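Local structure of alpha-fucosidase (Bifidobacterium bifidum, 2EAB) at residues Q676-S681 / G726-S731. The protein probably hydrolyses alpha-1,2-linked L-fucose from glycans, this chain being the catalytic part of a longer protein. Sequence-based numbering, arbitrary orientation.
With EDO (1,2-ethanediol), chain D.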
ATOM      1  N   GLN A 676      18.730  -6.328 -17.423  1.00 10.97           N
ATOM      2  CA  GLN A 676      17.884  -6.833 -16.345  1.00 11.40           C
ATOM      3  C   GLN A 676      17.828  -5.922 -15.117  1.00 10.72           C
ATOM      4  O   GLN A 676      17.718  -6.405 -13.995  1.00 10.75           O
ATOM      5  CB  GLN A 676      18.336  -8.232 -15.920  1.00 11.64           C
ATOM      6  CG  GLN A 676      18.129  -9.323 -16.953  1.00 13.33           C
ATOM      7  CD  GLN A 676      18.526 -10.680 -16.406  1.00 13.79           C
ATOM      8  OE1 GLN A 676      17.898 -11.201 -15.483  1.00 18.23           O
ATOM      9  NE2 GLN A 676      19.584 -11.250 -16.961  1.00 17.60           N
ATOM     10  N   HIS A 677      17.884  -4.610 -15.326  1.00 10.28           N
ATOM     11  CA  HIS A 677      17.771  -3.676 -14.205  1.00  9.66           C
ATOM     12  C   HIS A 677      16.498  -3.926 -13.394  1.00  9.54           C
ATOM     13  O   HIS A 677      15.435  -4.190 -13.958  1.00  9.53           O
ATOM     14  CB  HIS A 677      17.827  -2.229 -14.688  1.00  9.60           C
ATOM     15  CG  HIS A 677      17.804  -1.225 -13.577  1.00  8.83           C
ATOM     16  ND1 HIS A 677      18.799  -1.145 -12.626  1.00  9.26           N
ATOM     17  CD2 HIS A 677      16.898  -0.269 -13.254  1.00  8.68           C
ATOM     18  CE1 HIS A 677      18.506  -0.185 -11.767  1.00  9.65           C
ATOM     19  NE2 HIS A 677      17.360   0.365 -12.127  1.00  9.48           N
ATOM     20  N   ARG A 678      16.617  -3.843 -12.072  1.00  9.45           N
ATOM     21  CA  ARG A 678      15.522  -4.198 -11.169  1.00  9.43           C
ATOM     22  C   ARG A 678      14.301  -3.280 -11.290  1.00  9.10           C
ATOM     23  O   ARG A 678      13.158  -3.749 -11.252  1.00  9.60           O
ATOM     24  CB  ARG A 678      16.014  -4.243  -9.722  1.00  9.36           C
ATOM     25  CG  ARG A 678      15.004  -4.818  -8.753  1.00 10.20           C
ATOM     26  CD  ARG A 678      15.661  -5.135  -7.436  1.00 11.46           C
ATOM     27  NE  ARG A 678      14.742  -5.793  -6.515  1.00 10.77           N
ATOM     28  CZ  ARG A 678      14.451  -5.344  -5.299  1.00 10.47           C
ATOM     29  NH1 ARG A 678      15.015  -4.233  -4.834  1.00 10.07           N
ATOM     30  NH2 ARG A 678      13.608  -6.024  -4.537  1.00 10.56           N
ATOM     31  N   HIS A 679      14.541  -1.980 -11.425  1.00  8.57           N
ATOM     32  CA  HIS A 679      13.463  -1.026 -11.646  1.00  8.31           C
ATOM     33  C   HIS A 679      12.996  -1.072 -13.097  1.00  7.71           C
ATOM     34  O   HIS A 679      13.771  -1.395 -13.994  1.00  8.05           O
ATOM     35  CB  HIS A 679      13.937   0.393 -11.345  1.00  8.49           C
ATOM     36  CG  HIS A 679      14.090   0.697  -9.887  1.00  9.35           C
ATOM     37  ND1 HIS A 679      15.159   0.258  -9.137  1.00 11.43           N
ATOM     38  CD2 HIS A 679      13.321   1.434  -9.054  1.00  9.20           C
ATOM     39  CE1 HIS A 679      15.028   0.693  -7.896  1.00 11.73           C
ATOM     40  NE2 HIS A 679      13.923   1.409  -7.818  1.00 12.36           N
ATOM     41  N   MET A 680      11.730  -0.722 -13.307  1.00  7.86           N
ATOM     42  CA  MET A 680      11.155  -0.547 -14.639  1.00  7.94           C
ATOM     43  C   MET A 680      10.371   0.761 -14.608  1.00  7.44           C
ATOM     44  O   MET A 680       9.147   0.785 -14.797  1.00  7.76           O
ATOM     45  CB  MET A 680      10.241  -1.721 -15.010  1.00  8.14           C
ATOM     46  CG  MET A 680      10.845  -3.095 -14.746  1.00  8.85           C
ATOM     47  SD  MET A 680       9.865  -4.464 -15.382  1.00  9.17           S
ATOM     48  CE  MET A 680       8.300  -4.185 -14.545  1.00 10.55           C
ATOM     49  N   SER A 681      11.083   1.851 -14.352  1.00  7.36           N
ATOM     50  CA  SER A 681      10.440   3.134 -14.078  1.00  7.17           C
ATOM     51  C   SER A 681       9.693   3.705 -15.276  1.00  6.99           C
ATOM     52  O   SER A 681       8.777   4.502 -15.119  1.00  7.15           O
ATOM     53  CB  SER A 681      11.466   4.142 -13.564  1.00  7.25           C
ATOM     54  OG  SER A 681      12.045   3.694 -12.351  1.00  7.12           O
ATOM     55  N   GLY A 726       6.185  -7.541  -6.908  1.00  8.53           N
ATOM     56  CA  GLY A 726       4.827  -6.985  -6.888  1.00  8.22           C
ATOM     57  C   GLY A 726       4.524  -6.176  -8.136  1.00  7.76           C
ATOM     58  O   GLY A 726       3.471  -6.349  -8.760  1.00  8.38           O
ATOM     59  N   GLN A 727       5.451  -5.303  -8.518  1.00  7.56           N
ATOM     60  CA  GLN A 727       5.291  -4.508  -9.731  1.00  7.38           C
ATOM     61  C   GLN A 727       5.225  -5.384 -10.983  1.00  7.20           C
ATOM     62  O   GLN A 727       4.395  -5.164 -11.874  1.00  7.08           O
ATOM     63  CB  GLN A 727       6.430  -3.503  -9.868  1.00  7.47           C
ATOM     64  CG  GLN A 727       6.331  -2.674 -11.134  1.00  8.49           C
ATOM     65  CD  GLN A 727       7.516  -1.768 -11.346  1.00  9.14           C
ATOM     66  OE1 GLN A 727       8.558  -1.911 -10.691  1.00 11.16           O
ATOM     67  NE2 GLN A 727       7.372  -0.822 -12.267  1.00  9.50           N
ATOM     68  N   ARG A 728       6.101  -6.381 -11.051  1.00  7.32           N
ATOM     69  CA  ARG A 728       6.160  -7.239 -12.229  1.00  7.43           C
ATOM     70  C   ARG A 728       4.887  -8.059 -12.422  1.00  7.23           C
ATOM     71  O   ARG A 728       4.406  -8.188 -13.546  1.00  7.45           O
ATOM     72  CB  ARG A 728       7.411  -8.116 -12.217  1.00  7.91           C
ATOM     73  CG  ARG A 728       8.668  -7.296 -12.441  1.00  8.88           C
ATOM     74  CD  ARG A 728       9.928  -8.089 -12.213  1.00 11.53           C
ATOM     75  NE  ARG A 728      11.088  -7.208 -12.122  1.00 14.29           N
ATOM     76  CZ  ARG A 728      12.345  -7.613 -12.264  1.00 15.68           C
ATOM     77  NH1 ARG A 728      12.617  -8.889 -12.521  1.00 16.10           N
ATOM     78  NH2 ARG A 728      13.337  -6.742 -12.156  1.00 16.93           N
ATOM     79  N   ILE A 729       4.330  -8.592 -11.339  1.00  7.13           N
ATOM     80  CA  ILE A 729       3.060  -9.320 -11.425  1.00  7.26           C
ATOM     81  C   ILE A 729       1.964  -8.431 -12.023  1.00  7.02           C
ATOM     82  O   ILE A 729       1.285  -8.822 -12.976  1.00  6.98           O
ATOM     83  CB  ILE A 729       2.626  -9.871 -10.045  1.00  7.44           C
ATOM     84  CG1 ILE A 729       3.613 -10.937  -9.562  1.00  8.19           C
ATOM     85  CG2 ILE A 729       1.220 -10.469 -10.110  1.00  8.38           C
ATOM     86  CD1 ILE A 729       3.498 -11.242  -8.077  1.00  9.15           C
ATOM     87  N   ASN A 730       1.800  -7.230 -11.473  1.00  6.61           N
ATOM     88  CA  ASN A 730       0.763  -6.319 -11.951  1.00  6.65           C
ATOM     89  C   ASN A 730       0.984  -5.855 -13.386  1.00  6.66           C
ATOM     90  O   ASN A 730       0.032  -5.748 -14.163  1.00  6.38           O
ATOM     91  CB  ASN A 730       0.619  -5.129 -11.008  1.00  6.53           C
ATOM     92  CG  ASN A 730      -0.134  -5.487  -9.745  1.00  6.83           C
ATOM     93  OD1 ASN A 730      -1.366  -5.400  -9.692  1.00  7.03           O
ATOM     94  ND2 ASN A 730       0.603  -5.901  -8.715  1.00  6.34           N
ATOM     95  N   SER A 731       2.244  -5.597 -13.733  1.00  6.53           N
ATOM     96  CA  SER A 731       2.601  -5.150 -15.079  1.00  6.97           C
ATOM     97  C   SER A 731       2.299  -6.231 -16.106  1.00  6.59           C
ATOM     98  O   SER A 731       1.667  -5.968 -17.133  1.00  6.48           O
ATOM     99  CB  SER A 731       4.075  -4.762 -15.142  1.00  7.16           C
ATOM    100  OG  SER A 731       4.353  -3.691 -14.257  1.00  7.22           O
TER
HETATM  101  C1  EDO D4804       9.535   3.660  -9.879  1.00 29.74           C
HETATM  102  O1  EDO D4804      10.555   2.615 -10.277  1.00 30.59           O
HETATM  103  C2  EDO D4804      10.359   4.780  -9.129  1.00 30.60           C
HETATM  104  O2  EDO D4804      10.838   4.223  -7.820  1.00 27.98           O
HETATM  105  O   HOH W   1      15.323 -10.010 -14.138  1.00 18.91           O
HETATM  106  O   HOH W   2      15.878  -7.568 -12.551  1.00 20.15           O
HETATM  107  O   HOH W   3      10.485  -4.246 -11.260  1.00 12.16           O
HETATM  108  O   HOH W   4      10.133   0.164 -11.280  1.00  9.82           O
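R728 reaches from helix 722-734 to the backbone of the loop 676-681. Its NH2 donates to O of R678 at 3.1 Å, with an N-H...O angle of 165°. The oxygen lies at the guanidinium edge, while the donor is tilted from the carbonyl plane. The chain, extended from CG to NE, carries the guanidinium out to the loop.

Waters continue the polar link. Water 2 accepts from R728 NH2 and donates to Q676 O at 2.6 Å. Water 3 accepts from R728 NE and donates to both R678 O and Q727 OE1. Water 4 accepts from M680 N at 2.7 Å and also donates to Q727 OE1. The Q727 amide oxygen therefore receives two waters. O1 of 1,2-ethanediol, probably from the crystallisation liquor, is hydrogen-bonded to water 4 and donates to S681 OG.

M680 makes the apolar part. Its side chain crosses that of R728 at about a right angle. The bend at chi3 (-57°) turns CE onto the helix, near S731 OG. CE lies 3.8 Å from R728 CG. L707 and R710 of helix 697-711 also touch M680. S731 OG itself donates to Q727 O at 2.8 Å, one turn back.

R678 turns its own guanidinium elsewhere, with NE bonded to N720 OD1. An alanine in place of R728 would probably leave R678 O without its direct protein donor, and waters 2 and 3 without the N-H groups they accept from.

The contact is buried packing within the family 95 catalytic domain, away from the calcium sites. Its chemistry implies that an irregular loop is held to a helix by R728, by waters shared with Q727 that serve backbone groups of the loop, and by the M680 methyl contact.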